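Local coordinates for designed helical repeat protein (Synthetic construct, PDB 5CWG) that has no known natural function and was designed computationally, probably to explore which helical repeat architectures can be built, at residues I110-E115 / E161-R166. Residues are numbered along the deposited sequence; the frame is centred on the assembly and turned at random.
Sequences IRLIKE and EEIRKR
Arg-164 reaches across from helix 153-173 to the carboxylate of Glu-115 on helix 103-123, and from CG outward its chain touches that helix. From CB the chain sets off with CG beside the backbone N and anti to the carbonyl carbon (chi1 -71°), a course that carries CG past Leu-112, whose CD1 lies 4.1 Å from it. CD runs on by Glu-115 OE1, and a bend at chi3 then turns the guanidinium side-on to the acid. Arg-164 NE donates to Glu-115 OE1 over 2.8 Å in an almost straight bond (174°), while NH2 of Arg-164 meets OE2 of Glu-115, on its syn lone pair, at 2.7 Å. The two flat groups are nearly coplanar, which suits a side-on, two-pronged salt bridge. The remaining nitrogen, NH1 of Arg-164, turns back to its own helix and bonds Glu-161 OE1 at 2.7 Å, more bent and tilted from the guanidinium plane.

Over one face of this guanidinium lies Arg-111, its CD 3.3 Å above the plane and offset toward the rim. Its NH1 stands only 2.8 Å from NH1 of Arg-164, two donors with no bond between them. Arg-111 is paired through NH2 with Glu-107, and a water links its NH1 to Glu-161 OE2.

Beneath the charged groups, both methyls of Leu-112 touch CG2 of Ile-163, and the Ile-163 side chain also packs on helices 127-148 and 177-195. The contact thus joins helix 103-123 to helix 153-173, their short segments running nearly parallel at 15°, with an apolar layer inside and a charged one outside. Two acids grip the Arg-164 guanidinium along its edge, fixing its rotation, and the surrounding carboxylates probably offset the repulsion between the arginines.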
loop_
_atom_site.group_PDB
_atom_site.type_symbol
_atom_site.label_atom_id
_atom_site.label_comp_id
_atom_site.label_asym_id
_atom_site.label_seq_id
_atom_site.Cartn_x
_atom_site.Cartn_y
_atom_site.Cartn_z
ATOM N N ILE A 110 4.568 1.954 0.046
ATOM C CA ILE A 110 3.529 1.783 -0.961
ATOM C C ILE A 110 3.921 0.743 -1.998
ATOM O O ILE A 110 3.111 -0.078 -2.404
ATOM C CB ILE A 110 3.128 3.138 -1.591
ATOM C CG1 ILE A 110 2.539 4.051 -0.504
ATOM C CG2 ILE A 110 2.163 2.949 -2.733
ATOM C CD1 ILE A 110 2.541 5.538 -0.901
ATOM N N ARG A 111 5.177 0.763 -2.418
ATOM C CA ARG A 111 5.676 -0.230 -3.348
ATOM C C ARG A 111 5.553 -1.645 -2.763
ATOM O O ARG A 111 5.185 -2.590 -3.466
ATOM C CB ARG A 111 7.133 0.058 -3.720
ATOM C CG ARG A 111 7.555 -0.645 -4.980
ATOM C CD ARG A 111 9.024 -0.541 -5.306
ATOM N NE ARG A 111 9.644 0.743 -5.074
ATOM C CZ ARG A 111 10.963 0.920 -5.082
ATOM N NH1 ARG A 111 11.775 -0.100 -5.339
ATOM N NH2 ARG A 111 11.476 2.113 -4.844
ATOM N N LEU A 112 5.857 -1.797 -1.484
ATOM C CA LEU A 112 5.719 -3.079 -0.823
ATOM C C LEU A 112 4.272 -3.565 -0.878
ATOM O O LEU A 112 4.006 -4.726 -1.180
ATOM C CB LEU A 112 6.207 -2.989 0.619
ATOM C CG LEU A 112 5.986 -4.244 1.463
ATOM C CD1 LEU A 112 6.819 -5.426 0.954
ATOM C CD2 LEU A 112 6.285 -3.947 2.926
ATOM N N ILE A 113 3.311 -2.707 -0.598
ATOM C CA ILE A 113 1.928 -3.134 -0.705
ATOM C C ILE A 113 1.606 -3.613 -2.101
ATOM O O ILE A 113 1.005 -4.673 -2.280
ATOM C CB ILE A 113 0.950 -2.001 -0.320
ATOM C CG1 ILE A 113 1.093 -1.683 1.141
ATOM C CG2 ILE A 113 -0.502 -2.383 -0.633
ATOM C CD1 ILE A 113 0.482 -0.382 1.518
ATOM N N LYS A 114 1.993 -2.828 -3.093
ATOM C CA LYS A 114 1.711 -3.189 -4.475
ATOM C C LYS A 114 2.294 -4.556 -4.812
ATOM O O LYS A 114 1.641 -5.384 -5.458
ATOM C CB LYS A 114 2.282 -2.134 -5.408
ATOM C CG LYS A 114 2.026 -2.392 -6.881
ATOM C CD LYS A 114 3.100 -3.246 -7.561
ATOM C CE LYS A 114 4.454 -2.556 -7.625
ATOM N NZ LYS A 114 4.407 -1.288 -8.398
ATOM N N GLU A 115 3.530 -4.796 -4.394
ATOM C CA GLU A 115 4.195 -6.042 -4.721
ATOM C C GLU A 115 3.533 -7.245 -4.035
ATOM O O GLU A 115 3.314 -8.304 -4.653
ATOM C CB GLU A 115 5.671 -5.925 -4.388
ATOM C CG GLU A 115 6.359 -4.927 -5.317
ATOM C CD GLU A 115 7.757 -4.530 -4.906
ATOM O OE1 GLU A 115 8.175 -4.724 -3.748
ATOM O OE2 GLU A 115 8.462 -4.000 -5.792
ATOM N N GLU A 161 13.396 -2.241 2.482
ATOM C CA GLU A 161 14.063 -2.972 1.402
ATOM C C GLU A 161 14.319 -4.416 1.806
ATOM O O GLU A 161 14.237 -5.312 0.965
ATOM C CB GLU A 161 15.387 -2.290 0.997
ATOM C CG GLU A 161 15.217 -0.993 0.239
ATOM C CD GLU A 161 14.764 -1.135 -1.201
ATOM O OE1 GLU A 161 14.159 -2.164 -1.574
ATOM O OE2 GLU A 161 14.997 -0.183 -1.960
ATOM N N GLU A 162 14.645 -4.661 3.071
ATOM C CA GLU A 162 14.870 -6.024 3.510
ATOM C C GLU A 162 13.562 -6.822 3.440
ATOM O O GLU A 162 13.556 -7.984 3.045
ATOM C CB GLU A 162 15.521 -6.046 4.897
ATOM C CG GLU A 162 15.568 -7.393 5.552
ATOM C CD GLU A 162 16.504 -8.386 4.881
ATOM O OE1 GLU A 162 17.346 -7.999 4.026
ATOM O OE2 GLU A 162 16.393 -9.579 5.245
ATOM N N ILE A 163 12.445 -6.204 3.816
ATOM C CA ILE A 163 11.152 -6.863 3.656
ATOM C C ILE A 163 10.924 -7.205 2.173
ATOM O O ILE A 163 10.524 -8.323 1.846
ATOM C CB ILE A 163 10.002 -6.012 4.214
ATOM C CG1 ILE A 163 10.214 -5.757 5.696
ATOM C CG2 ILE A 163 8.680 -6.722 3.970
ATOM C CD1 ILE A 163 9.262 -4.679 6.250
ATOM N N ARG A 164 11.150 -6.238 1.292
ATOM C CA ARG A 164 10.988 -6.467 -0.130
ATOM C C ARG A 164 11.881 -7.612 -0.620
ATOM O O ARG A 164 11.446 -8.443 -1.409
ATOM C CB ARG A 164 11.295 -5.191 -0.908
ATOM C CG ARG A 164 10.263 -4.111 -0.750
ATOM C CD ARG A 164 10.590 -2.893 -1.577
ATOM N NE ARG A 164 10.447 -3.196 -3.010
ATOM C CZ ARG A 164 11.311 -2.901 -3.970
ATOM N NH1 ARG A 164 12.426 -2.248 -3.684
ATOM N NH2 ARG A 164 11.033 -3.253 -5.226
ATOM N N LYS A 165 13.112 -7.665 -0.125
ATOM C CA LYS A 165 14.058 -8.688 -0.530
ATOM C C LYS A 165 13.603 -10.080 -0.087
ATOM O O LYS A 165 13.764 -11.080 -0.805
ATOM C CB LYS A 165 15.421 -8.390 0.076
ATOM C CG LYS A 165 16.501 -9.338 -0.328
ATOM C CD LYS A 165 17.783 -9.030 0.419
ATOM C CE LYS A 165 18.856 -10.073 0.147
ATOM N NZ LYS A 165 20.169 -9.681 0.742
ATOM N N ARG A 166 13.025 -10.172 1.102
ATOM C CA ARG A 166 12.517 -11.445 1.580
ATOM C C ARG A 166 11.248 -11.876 0.856
ATOM O O ARG A 166 11.051 -13.066 0.568
ATOM C CB ARG A 166 12.299 -11.378 3.082
ATOM C CG ARG A 166 13.584 -11.135 3.881
ATOM C CD ARG A 166 14.435 -12.398 4.138
ATOM N NE ARG A 166 15.179 -12.900 2.985
ATOM C CZ ARG A 166 16.353 -12.433 2.562
ATOM N NH1 ARG A 166 16.944 -11.414 3.168
ATOM N NH2 ARG A 166 16.944 -12.991 1.512
HETATM O O HOH W 1 14.919 -0.497 -4.486
#